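PDB 4GF2: erythrocyte binding antigen 140 from Plasmodium falciparum, which probably binds a sialic-acid-bearing receptor on the host red cell, likely glycophorin C, through two tandem Duffy binding-like domains during parasite invasion. Local coordinates for residues P337-P342 and V540-K545; G487-E492 and D530-E535; P343-L348 and D410-Y415; E492-K497 and D581-E586. The protein carries 3 engineered substitutions. All blocks are in the same frame, centred on the assembly; numbering follows the deposited sequence.

Interaction 1 (P337-P342 and V540-K545); sequences PGTCEP and VDKYTK
Lys542 lays its aliphatic stem along Pro337, Gly338 and Thr339, packing the cysteine-rich loop that precedes helix 343-346 of the second Duffy binding-like region onto the long helix 518-548. The side chains of Thr339 and Lys542 run side by side and point the same way. Thr339 OG1 lies 3.5 Å from both CD and CE of Lys542, so the hydroxyl borders methylene groups and finds its polar partner in Phe336 O, within its own loop. Lys542 CG stands anti to the backbone N (chi1 173°) and the stem continues straight to CE, which lets CD pass 3.7 Å from Pro337 O. The final bend then turns NZ to Asp546 on the same helix, while Phe479 provides a cation-pi partner. Gly338 has a positive phi of 100°, and without a side chain it brings its CA to 5.1 Å from Lys542 CA and 4.1 Å from Lys542 CB. The contact is thus one lysine stem against loop backbone and a threonine. Next along the loop, Cys340 is joined to Cys328 by a disulfide, and Glu341 and Pro342 lead into the short helix. The helix adds its own ion pair one turn apart: Lys545 NZ meets Asp541 OD2 at 2.9 Å on the syn side, 15° out of the carboxylate plane.

Interaction 2 (G487-E492 and D530-E535); sequences GDDFCE and DLKKSE
Lys532 leaves helix 518-548 with CG anti to its carbonyl carbon (chi1 -55°), and two further turns, chi2 -58° and chi3 -71°, fold the chain past Phe490 and deliver NZ toward Asp489 on helix 478-508. The two long helices follow each other in the chain and pack as a helical hairpin. Lys532 and the Phe490 side chain slide past each other in opposite directions; Lys532 CB lies 4.0 Å from Phe490 CD1 and approaches the ring obliquely, with Lys532 CE also near that ring atom at 4.1 Å. Behind this pair Phe490 meets the ring of Trp486 nearly parallel and that of Phe584 at an angle. The polar end of Lys532 is shared. Its firm salt bridge is with Glu535 on its own helix, where NZ meets OE1 at 2.9 Å through the syn lone pair. Asp489 crosses the lysine at about a right angle and makes a long salt bridge, OD2 to NZ 3.8 Å. A water modelled between Lys532 NZ and Asp489 OD2 sits too close to the carboxylate for its place to be certain. Trp486 NE1 donates to Glu535 OE1 and Trp326 NE1 to Asp489 OD2. Asp489 OD2 and Glu535 OE1 stay 6.4 Å apart, with the ammonium between them. In this largely buried setting two acids around one lysine would favour its protonated form, and the positive charge would in turn ease the repulsion between the carboxylates.

Interaction 3 (P343-L348 and D410-Y415); sequences PRRQTL and DIIKDY
Arg345 grips Asp410 side-on with two nitrogens, NE donating to OD1 at 3.2 Å and NH2 to OD2 at 2.9 Å, in a salt bridge that ties helix 343-346 to the loop between helices 388-407 and 415-427 of the second Duffy binding-like region. Both oxygens lie close to the guanidinium plane, but the carboxylate is turned 37° against it, and OD2 is met from above its own plane. The same NH2 gives a second bond to Asp414 OD1, 3.2 Å and nearly straight at 171°, again from above the carboxylate plane. Asp414 is the N-cap of helix 415-427, and its OD1 also accepts from Gly417 N. Water 2 closes the far edge, accepting from Arg345 NH1 and donating to Asp414 OD2 at 2.6 Å. Asp410 in turn shapes the loop: in an Asx motif Lys413 N donates to OD2 at 3.1 Å, from the face opposite the one used by Arg345 NH2, and Gln478 NE2 holds OD1. Two acids and a water thus fix the rotation of a buried guanidinium, whose positive charge would be balanced by the paired carboxylates. Trp482, Asp401 and Ile405 pack around the arginine, joining the contact to helices 478-508 and 388-407. Arg345 bends at chi2 (63°), which turns one face of its guanidinium to Ile412, whose CB lies over it, 3.6 Å from Arg345 NH2. Lower down, Ile412 CG1 touches Arg345 CG at 4.1 Å.

Interaction 4 (E492-K497 and D581-E586); sequences EKRKEK and DKIFNE
Arg494 reaches from helix 478-508 to Ile583, which sits in a type I beta turn (Lys582 to Asn585) of the loop between helices 563-570 and 592-595. The packing is a methyl group over a flat cation: Ile583 CD1 lies 3.3 Å above one face of the Arg494 guanidinium, offset toward the rim, and the two side chains cross at a slant. Arg494 is extended from CG to NE, with CG anti to the backbone N (chi1 -179°), which carries the guanidinium across to the turn. Ile583 also holds CG1 anti to its backbone N (chi1 -168°), and from there CD1 comes over the guanidinium. The polar contact is close but not well directed. Arg494 NH1 is 2.8 Å from Ile583 O, yet the angle is too poor for a hydrogen bond, so the attraction here is probably electrostatic. The backbone bond from Asn585 N to Lys582 O, 2.8 Å, closes the turn, and the carbonyl of Ile583 points toward the arginine. Charge pairing on the helix is looser: Lys493 NZ is near both Glu492 OE2 and Glu496 OE1, in long salt bridges of 3.8 and 4.0 Å, while Glu492 OE2 also pairs with Lys386. The disulfide of Cys491 and Cys574 also joins this helix to the same loop, nearer its start. The nearest side-chain approach is Ile583 CD1 to Arg494 NE, at 3.4 Å.

How the interactions relate
All four contacts belong to the part of the chain built around the second Duffy binding-like region. Interactions 2 and 3 are buried and rely on salt-bridge networks, joined in interaction 3 by a water, whereas interactions 1 and 4 are partly buried and put one long cationic side chain against a loop. Helix 478-508 serves interactions 2 and 4, which share Glu492 and meet where Phe490 packs on Phe584; helix 518-548 serves interactions 1 and 2. Interactions 1 and 3 adjoin along the chain, with Glu341 packing on Ile412. Interaction 3, nested within the span closed by interaction 1, lies about 27 Å from interaction 4, centre to centre.

Interaction 1 (P337-P342 and V540-K545)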
# COMPACT_ATOMS: atom_id res chain seq x y z
N PRO A 337 -2.78 4.12 -37.87
CA PRO A 337 -2.38 3.30 -39.03
C PRO A 337 -0.88 3.37 -39.28
O PRO A 337 -0.28 4.43 -39.13
CB PRO A 337 -3.15 3.94 -40.19
CG PRO A 337 -3.39 5.34 -39.76
CD PRO A 337 -3.59 5.28 -38.28
N GLY A 338 -0.28 2.23 -39.64
CA GLY A 338 1.14 2.15 -39.93
C GLY A 338 1.96 1.61 -38.77
O GLY A 338 3.15 1.33 -38.92
N THR A 339 1.33 1.45 -37.62
CA THR A 339 2.00 0.97 -36.42
C THR A 339 2.15 -0.55 -36.44
O THR A 339 1.24 -1.27 -36.85
CB THR A 339 1.21 1.36 -35.15
OG1 THR A 339 1.19 2.79 -35.03
CG2 THR A 339 1.86 0.76 -33.91
N CYS A 340 3.30 -1.04 -36.00
CA CYS A 340 3.53 -2.47 -35.87
C CYS A 340 3.91 -2.82 -34.43
O CYS A 340 4.95 -2.39 -33.93
CB CYS A 340 4.61 -2.93 -36.85
SG CYS A 340 4.08 -2.93 -38.58
N GLU A 341 3.06 -3.59 -33.78
CA GLU A 341 3.28 -3.97 -32.39
C GLU A 341 4.42 -4.97 -32.30
O GLU A 341 4.44 -5.96 -33.03
CB GLU A 341 2.00 -4.58 -31.81
CG GLU A 341 2.04 -4.85 -30.32
CD GLU A 341 0.74 -5.45 -29.82
OE1 GLU A 341 -0.14 -5.78 -30.65
OE2 GLU A 341 0.58 -5.59 -28.59
N PRO A 342 5.40 -4.71 -31.42
CA PRO A 342 6.48 -5.68 -31.24
C PRO A 342 5.99 -6.94 -30.54
O PRO A 342 5.13 -6.85 -29.67
CB PRO A 342 7.48 -4.94 -30.35
CG PRO A 342 7.09 -3.50 -30.41
CD PRO A 342 5.62 -3.49 -30.63
N VAL A 540 7.27 3.08 -42.24
CA VAL A 540 7.90 4.19 -42.95
C VAL A 540 6.86 5.24 -43.30
O VAL A 540 7.11 6.44 -43.19
CB VAL A 540 8.60 3.70 -44.23
CG1 VAL A 540 8.78 4.85 -45.22
CG2 VAL A 540 9.94 3.08 -43.89
N ASP A 541 5.68 4.78 -43.72
CA ASP A 541 4.62 5.68 -44.13
C ASP A 541 4.17 6.53 -42.95
O ASP A 541 3.97 7.74 -43.09
CB ASP A 541 3.44 4.88 -44.67
CG ASP A 541 2.39 5.75 -45.33
OD1 ASP A 541 2.77 6.69 -46.07
OD2 ASP A 541 1.19 5.51 -45.11
N LYS A 542 4.02 5.91 -41.79
CA LYS A 542 3.60 6.62 -40.59
C LYS A 542 4.68 7.59 -40.14
O LYS A 542 4.39 8.74 -39.81
CB LYS A 542 3.28 5.64 -39.46
CG LYS A 542 3.01 6.31 -38.12
CD LYS A 542 2.62 5.31 -37.05
CE LYS A 542 2.58 5.96 -35.67
NZ LYS A 542 1.56 7.04 -35.58
N TYR A 543 5.92 7.12 -40.11
CA TYR A 543 7.04 7.95 -39.71
C TYR A 543 7.09 9.20 -40.57
O TYR A 543 7.33 10.30 -40.07
CB TYR A 543 8.35 7.17 -39.83
CG TYR A 543 9.59 7.99 -39.56
CD1 TYR A 543 10.17 8.76 -40.57
CD2 TYR A 543 10.18 8.00 -38.31
CE1 TYR A 543 11.30 9.51 -40.33
CE2 TYR A 543 11.31 8.75 -38.06
CZ TYR A 543 11.87 9.50 -39.07
OH TYR A 543 13.00 10.25 -38.82
N THR A 544 6.85 9.03 -41.86
CA THR A 544 6.91 10.13 -42.82
C THR A 544 5.72 11.07 -42.66
O THR A 544 5.89 12.29 -42.54
CB THR A 544 6.93 9.61 -44.26
OG1 THR A 544 8.05 8.75 -44.45
CG2 THR A 544 7.01 10.77 -45.25
N LYS A 545 4.52 10.51 -42.66
CA LYS A 545 3.30 11.30 -42.52
C LYS A 545 3.28 12.05 -41.19
O LYS A 545 2.88 13.21 -41.14
CB LYS A 545 2.06 10.41 -42.65
CG LYS A 545 1.81 9.94 -44.08
CD LYS A 545 0.62 8.99 -44.15
CE LYS A 545 0.29 8.64 -45.60
NZ LYS A 545 -0.72 7.55 -45.70

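Interaction 2 (G487-E492 and D530-E535)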
# COMPACT_ATOMS: atom_id res chain seq x y z
N GLY A 487 13.80 -2.44 -36.51
CA GLY A 487 15.02 -2.39 -37.28
C GLY A 487 16.05 -3.39 -36.79
O GLY A 487 16.50 -4.26 -37.54
N ASP A 488 16.41 -3.28 -35.51
CA ASP A 488 17.39 -4.18 -34.92
C ASP A 488 16.96 -5.64 -35.08
O ASP A 488 17.79 -6.51 -35.34
CB ASP A 488 17.58 -3.87 -33.43
CG ASP A 488 18.35 -2.59 -33.20
OD1 ASP A 488 19.11 -2.18 -34.10
OD2 ASP A 488 18.19 -1.99 -32.12
N ASP A 489 15.66 -5.89 -34.93
CA ASP A 489 15.13 -7.24 -35.05
C ASP A 489 15.27 -7.72 -36.49
O ASP A 489 15.63 -8.87 -36.73
CB ASP A 489 13.66 -7.27 -34.62
CG ASP A 489 13.04 -8.65 -34.76
OD1 ASP A 489 13.43 -9.55 -33.99
OD2 ASP A 489 12.17 -8.83 -35.63
N PHE A 490 14.98 -6.84 -37.44
CA PHE A 490 15.05 -7.19 -38.85
C PHE A 490 16.48 -7.49 -39.27
O PHE A 490 16.78 -8.57 -39.78
CB PHE A 490 14.48 -6.06 -39.71
CG PHE A 490 14.80 -6.19 -41.17
CD1 PHE A 490 14.18 -7.15 -41.94
CD2 PHE A 490 15.71 -5.34 -41.77
CE1 PHE A 490 14.47 -7.28 -43.29
CE2 PHE A 490 16.00 -5.45 -43.12
CZ PHE A 490 15.38 -6.42 -43.88
N CYS A 491 17.37 -6.52 -39.06
CA CYS A 491 18.77 -6.68 -39.42
C CYS A 491 19.36 -7.94 -38.80
O CYS A 491 20.08 -8.69 -39.46
CB CYS A 491 19.57 -5.45 -38.98
SG CYS A 491 19.09 -3.93 -39.83
N GLU A 492 19.04 -8.19 -37.53
CA GLU A 492 19.55 -9.36 -36.83
C GLU A 492 19.13 -10.64 -37.54
O GLU A 492 19.97 -11.44 -37.94
CB GLU A 492 19.06 -9.38 -35.38
CG GLU A 492 19.52 -10.60 -34.59
CD GLU A 492 19.02 -10.59 -33.16
OE1 GLU A 492 18.22 -9.70 -32.80
OE2 GLU A 492 19.42 -11.49 -32.38
N ASP A 530 9.33 -10.66 -47.92
CA ASP A 530 8.17 -9.93 -48.42
C ASP A 530 7.31 -9.46 -47.25
O ASP A 530 6.79 -8.35 -47.26
CB ASP A 530 7.35 -10.80 -49.37
CG ASP A 530 8.07 -11.07 -50.68
OD1 ASP A 530 9.05 -10.35 -50.99
OD2 ASP A 530 7.66 -11.99 -51.41
N LEU A 531 7.19 -10.31 -46.23
CA LEU A 531 6.42 -9.96 -45.05
C LEU A 531 7.05 -8.77 -44.34
O LEU A 531 6.36 -7.85 -43.91
CB LEU A 531 6.32 -11.15 -44.10
CG LEU A 531 5.66 -10.86 -42.75
CD1 LEU A 531 4.22 -10.40 -42.93
CD2 LEU A 531 5.72 -12.09 -41.84
N LYS A 532 8.38 -8.79 -44.22
CA LYS A 532 9.09 -7.73 -43.54
C LYS A 532 9.03 -6.45 -44.36
O LYS A 532 9.02 -5.35 -43.82
CB LYS A 532 10.55 -8.12 -43.28
CG LYS A 532 10.73 -9.43 -42.51
CD LYS A 532 10.03 -9.43 -41.15
CE LYS A 532 10.73 -8.52 -40.15
NZ LYS A 532 10.07 -8.56 -38.82
N LYS A 533 8.99 -6.60 -45.68
CA LYS A 533 8.91 -5.46 -46.58
C LYS A 533 7.62 -4.68 -46.36
O LYS A 533 7.63 -3.45 -46.33
CB LYS A 533 8.99 -5.92 -48.04
CG LYS A 533 8.89 -4.78 -49.04
CD LYS A 533 8.95 -5.29 -50.47
CE LYS A 533 8.71 -4.17 -51.47
NZ LYS A 533 9.75 -3.10 -51.40
N SER A 534 6.51 -5.39 -46.21
CA SER A 534 5.23 -4.73 -45.95
C SER A 534 5.24 -4.04 -44.59
O SER A 534 4.74 -2.92 -44.45
CB SER A 534 4.06 -5.71 -46.06
OG SER A 534 4.22 -6.84 -45.22
N GLU A 535 5.83 -4.69 -43.59
CA GLU A 535 5.92 -4.12 -42.25
C GLU A 535 6.72 -2.83 -42.32
O GLU A 535 6.34 -1.81 -41.73
CB GLU A 535 6.60 -5.09 -41.30
CG GLU A 535 5.83 -6.37 -41.05
CD GLU A 535 6.62 -7.37 -40.23
OE1 GLU A 535 7.78 -7.07 -39.89
OE2 GLU A 535 6.08 -8.45 -39.92
O HOH W 1 11.77 -7.13 -37.30

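Interaction 3 (P343-L348 and D410-Y415)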
# COMPACT_ATOMS: atom_id res chain seq x y z
N PRO A 343 6.53 -8.11 -30.92
CA PRO A 343 6.19 -9.36 -30.23
C PRO A 343 6.36 -9.23 -28.72
O PRO A 343 5.56 -9.76 -27.95
CB PRO A 343 7.19 -10.35 -30.80
CG PRO A 343 7.45 -9.85 -32.19
CD PRO A 343 7.38 -8.35 -32.11
N ARG A 344 7.41 -8.53 -28.31
CA ARG A 344 7.68 -8.28 -26.90
C ARG A 344 6.50 -7.58 -26.23
O ARG A 344 6.15 -7.89 -25.10
CB ARG A 344 8.96 -7.45 -26.77
CG ARG A 344 9.36 -7.10 -25.34
CD ARG A 344 10.38 -5.97 -25.32
NE ARG A 344 9.94 -4.85 -26.16
CZ ARG A 344 8.97 -4.01 -25.85
NH1 ARG A 344 8.31 -4.13 -24.70
NH2 ARG A 344 8.64 -3.03 -26.69
N ARG A 345 5.89 -6.64 -26.94
CA ARG A 345 4.74 -5.90 -26.40
C ARG A 345 3.50 -6.78 -26.35
O ARG A 345 2.67 -6.65 -25.44
CB ARG A 345 4.48 -4.65 -27.23
CG ARG A 345 3.18 -3.92 -26.90
CD ARG A 345 3.16 -3.40 -25.47
NE ARG A 345 1.89 -2.75 -25.15
CZ ARG A 345 0.82 -3.39 -24.68
NH1 ARG A 345 0.84 -4.70 -24.48
NH2 ARG A 345 -0.29 -2.71 -24.42
N GLN A 346 3.37 -7.66 -27.33
CA GLN A 346 2.23 -8.57 -27.42
C GLN A 346 2.23 -9.58 -26.27
O GLN A 346 1.19 -10.12 -25.92
CB GLN A 346 2.26 -9.33 -28.74
CG GLN A 346 2.17 -8.45 -29.97
CD GLN A 346 2.34 -9.23 -31.26
OE1 GLN A 346 1.86 -10.35 -31.39
NE2 GLN A 346 3.03 -8.63 -32.23
N THR A 347 3.41 -9.83 -25.72
CA THR A 347 3.56 -10.85 -24.68
C THR A 347 4.01 -10.25 -23.34
O THR A 347 4.46 -10.97 -22.45
CB THR A 347 4.57 -11.92 -25.10
OG1 THR A 347 5.88 -11.35 -25.18
CG2 THR A 347 4.19 -12.51 -26.46
N LEU A 348 3.87 -8.93 -23.21
CA LEU A 348 4.25 -8.23 -21.99
C LEU A 348 3.45 -8.72 -20.77
O LEU A 348 2.24 -8.87 -20.84
CB LEU A 348 4.02 -6.73 -22.18
CG LEU A 348 4.28 -5.80 -20.99
CD1 LEU A 348 5.76 -5.73 -20.67
CD2 LEU A 348 3.73 -4.42 -21.28
N ASP A 410 -0.10 4.48 -24.39
CA ASP A 410 0.16 3.23 -25.11
C ASP A 410 -0.76 3.10 -26.32
O ASP A 410 -1.96 3.34 -26.23
CB ASP A 410 -0.03 2.03 -24.19
CG ASP A 410 0.07 0.71 -24.93
OD1 ASP A 410 1.18 0.36 -25.38
OD2 ASP A 410 -0.97 0.02 -25.06
N ILE A 411 -0.18 2.70 -27.45
CA ILE A 411 -0.91 2.64 -28.71
C ILE A 411 -1.90 1.47 -28.78
O ILE A 411 -2.94 1.57 -29.43
CB ILE A 411 0.07 2.53 -29.89
CG1 ILE A 411 0.84 3.84 -30.06
CG2 ILE A 411 -0.68 2.20 -31.18
CD1 ILE A 411 1.92 3.79 -31.12
N ILE A 412 -1.58 0.36 -28.12
CA ILE A 412 -2.34 -0.88 -28.29
C ILE A 412 -3.70 -0.84 -27.59
O ILE A 412 -4.71 -1.19 -28.19
CB ILE A 412 -1.57 -2.10 -27.77
CG1 ILE A 412 -0.18 -2.17 -28.40
CG2 ILE A 412 -2.34 -3.38 -28.08
CD1 ILE A 412 -0.18 -2.23 -29.92
N LYS A 413 -3.72 -0.42 -26.33
CA LYS A 413 -4.96 -0.37 -25.57
C LYS A 413 -5.63 -1.75 -25.57
O LYS A 413 -6.82 -1.87 -25.86
CB LYS A 413 -5.92 0.66 -26.16
CG LYS A 413 -5.37 2.08 -26.20
CD LYS A 413 -5.05 2.59 -24.81
CE LYS A 413 -4.86 4.10 -24.80
NZ LYS A 413 -4.55 4.61 -23.45
N ASP A 414 -4.84 -2.77 -25.28
CA ASP A 414 -5.34 -4.14 -25.24
C ASP A 414 -6.12 -4.36 -23.95
O ASP A 414 -6.16 -3.50 -23.07
CB ASP A 414 -4.19 -5.13 -25.30
CG ASP A 414 -3.37 -5.14 -24.03
OD1 ASP A 414 -3.09 -4.04 -23.51
OD2 ASP A 414 -3.02 -6.23 -23.54
N TYR A 415 -6.73 -5.53 -23.84
CA TYR A 415 -7.60 -5.85 -22.72
C TYR A 415 -6.94 -5.59 -21.37
O TYR A 415 -7.57 -5.03 -20.47
CB TYR A 415 -8.05 -7.30 -22.80
CG TYR A 415 -9.00 -7.71 -21.71
CD1 TYR A 415 -10.37 -7.55 -21.86
CD2 TYR A 415 -8.52 -8.26 -20.53
CE1 TYR A 415 -11.24 -7.92 -20.85
CE2 TYR A 415 -9.39 -8.64 -19.52
CZ TYR A 415 -10.75 -8.47 -19.68
OH TYR A 415 -11.61 -8.85 -18.68
O HOH W 2 -0.69 -7.23 -23.22

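Interaction 4 (E492-K497 and D581-E586)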
# COMPACT_ATOMS: atom_id res chain seq x y z
N GLU A 492 19.04 -8.19 -37.53
CA GLU A 492 19.55 -9.36 -36.83
C GLU A 492 19.13 -10.64 -37.54
O GLU A 492 19.97 -11.44 -37.94
CB GLU A 492 19.06 -9.38 -35.38
CG GLU A 492 19.52 -10.60 -34.59
CD GLU A 492 19.02 -10.59 -33.16
OE1 GLU A 492 18.22 -9.70 -32.80
OE2 GLU A 492 19.42 -11.49 -32.38
N LYS A 493 17.82 -10.82 -37.70
CA LYS A 493 17.29 -12.05 -38.29
C LYS A 493 17.74 -12.20 -39.74
O LYS A 493 17.83 -13.31 -40.25
CB LYS A 493 15.77 -12.09 -38.18
CG LYS A 493 15.23 -11.98 -36.75
CD LYS A 493 15.98 -12.89 -35.79
CE LYS A 493 15.52 -12.69 -34.35
NZ LYS A 493 16.33 -13.48 -33.39
N ARG A 494 18.02 -11.08 -40.40
CA ARG A 494 18.54 -11.13 -41.75
C ARG A 494 19.95 -11.71 -41.72
O ARG A 494 20.27 -12.61 -42.49
CB ARG A 494 18.55 -9.73 -42.38
CG ARG A 494 19.06 -9.73 -43.81
CD ARG A 494 19.03 -8.33 -44.41
NE ARG A 494 19.83 -8.25 -45.64
CZ ARG A 494 19.38 -8.54 -46.86
NH1 ARG A 494 18.12 -8.94 -47.04
NH2 ARG A 494 20.19 -8.43 -47.90
N LYS A 495 20.78 -11.18 -40.83
CA LYS A 495 22.13 -11.71 -40.64
C LYS A 495 22.05 -13.22 -40.41
O LYS A 495 22.79 -13.99 -41.02
CB LYS A 495 22.81 -11.05 -39.44
CG LYS A 495 23.62 -9.81 -39.78
CD LYS A 495 24.81 -9.65 -38.84
CE LYS A 495 24.39 -9.59 -37.38
NZ LYS A 495 23.56 -8.40 -37.07
N GLU A 496 21.15 -13.62 -39.53
CA GLU A 496 20.98 -15.03 -39.20
C GLU A 496 20.67 -15.85 -40.45
O GLU A 496 21.28 -16.89 -40.68
CB GLU A 496 19.85 -15.19 -38.18
CG GLU A 496 19.61 -16.62 -37.72
CD GLU A 496 18.53 -16.72 -36.67
OE1 GLU A 496 18.00 -15.66 -36.26
OE2 GLU A 496 18.21 -17.85 -36.25
N LYS A 497 19.73 -15.36 -41.25
CA LYS A 497 19.30 -16.08 -42.45
C LYS A 497 20.39 -16.13 -43.52
O LYS A 497 20.48 -17.09 -44.28
CB LYS A 497 18.02 -15.46 -43.01
CG LYS A 497 16.77 -15.98 -42.32
CD LYS A 497 15.58 -15.06 -42.55
CE LYS A 497 14.28 -15.75 -42.18
NZ LYS A 497 14.29 -16.33 -40.81
N ASP A 581 17.36 -0.81 -52.60
CA ASP A 581 16.18 -1.45 -53.15
C ASP A 581 16.45 -2.94 -53.32
O ASP A 581 15.56 -3.71 -53.66
CB ASP A 581 15.78 -0.82 -54.48
CG ASP A 581 14.29 -0.87 -54.73
OD1 ASP A 581 13.81 -1.85 -55.34
OD2 ASP A 581 13.58 0.08 -54.31
N LYS A 582 17.70 -3.33 -53.08
CA LYS A 582 18.09 -4.73 -53.12
C LYS A 582 17.84 -5.40 -51.77
O LYS A 582 17.67 -6.61 -51.70
CB LYS A 582 19.58 -4.85 -53.47
CG LYS A 582 19.95 -4.31 -54.84
CD LYS A 582 21.45 -4.43 -55.10
CE LYS A 582 21.82 -3.97 -56.50
NZ LYS A 582 23.28 -4.08 -56.75
N ILE A 583 17.82 -4.60 -50.70
CA ILE A 583 17.72 -5.13 -49.35
C ILE A 583 16.52 -6.06 -49.17
O ILE A 583 16.61 -7.08 -48.49
CB ILE A 583 17.63 -4.00 -48.31
CG1 ILE A 583 17.83 -4.55 -46.89
CG2 ILE A 583 16.29 -3.28 -48.41
CD1 ILE A 583 19.23 -5.06 -46.63
N PHE A 584 15.40 -5.71 -49.80
CA PHE A 584 14.19 -6.51 -49.68
C PHE A 584 14.00 -7.45 -50.86
O PHE A 584 12.91 -7.98 -51.07
CB PHE A 584 12.96 -5.61 -49.54
CG PHE A 584 12.92 -4.83 -48.25
CD1 PHE A 584 12.82 -5.49 -47.04
CD2 PHE A 584 13.00 -3.45 -48.26
CE1 PHE A 584 12.79 -4.78 -45.85
CE2 PHE A 584 12.96 -2.74 -47.08
CZ PHE A 584 12.86 -3.40 -45.87
N ASN A 585 15.07 -7.67 -51.62
CA ASN A 585 15.03 -8.62 -52.72
C ASN A 585 14.54 -9.98 -52.24
O ASN A 585 14.82 -10.39 -51.11
CB ASN A 585 16.40 -8.78 -53.37
CG ASN A 585 16.74 -7.63 -54.30
OD1 ASN A 585 15.86 -6.88 -54.72
ND2 ASN A 585 18.02 -7.51 -54.64
N GLU A 586 13.83 -10.69 -53.10
CA GLU A 586 13.32 -12.01 -52.77
C GLU A 586 14.46 -12.97 -52.42
O GLU A 586 14.22 -14.08 -51.95
CB GLU A 586 12.47 -12.54 -53.92
CG GLU A 586 11.07 -11.93 -53.97
CD GLU A 586 10.36 -12.18 -55.29
OE1 GLU A 586 11.01 -12.69 -56.23
OE2 GLU A 586 9.16 -11.85 -55.39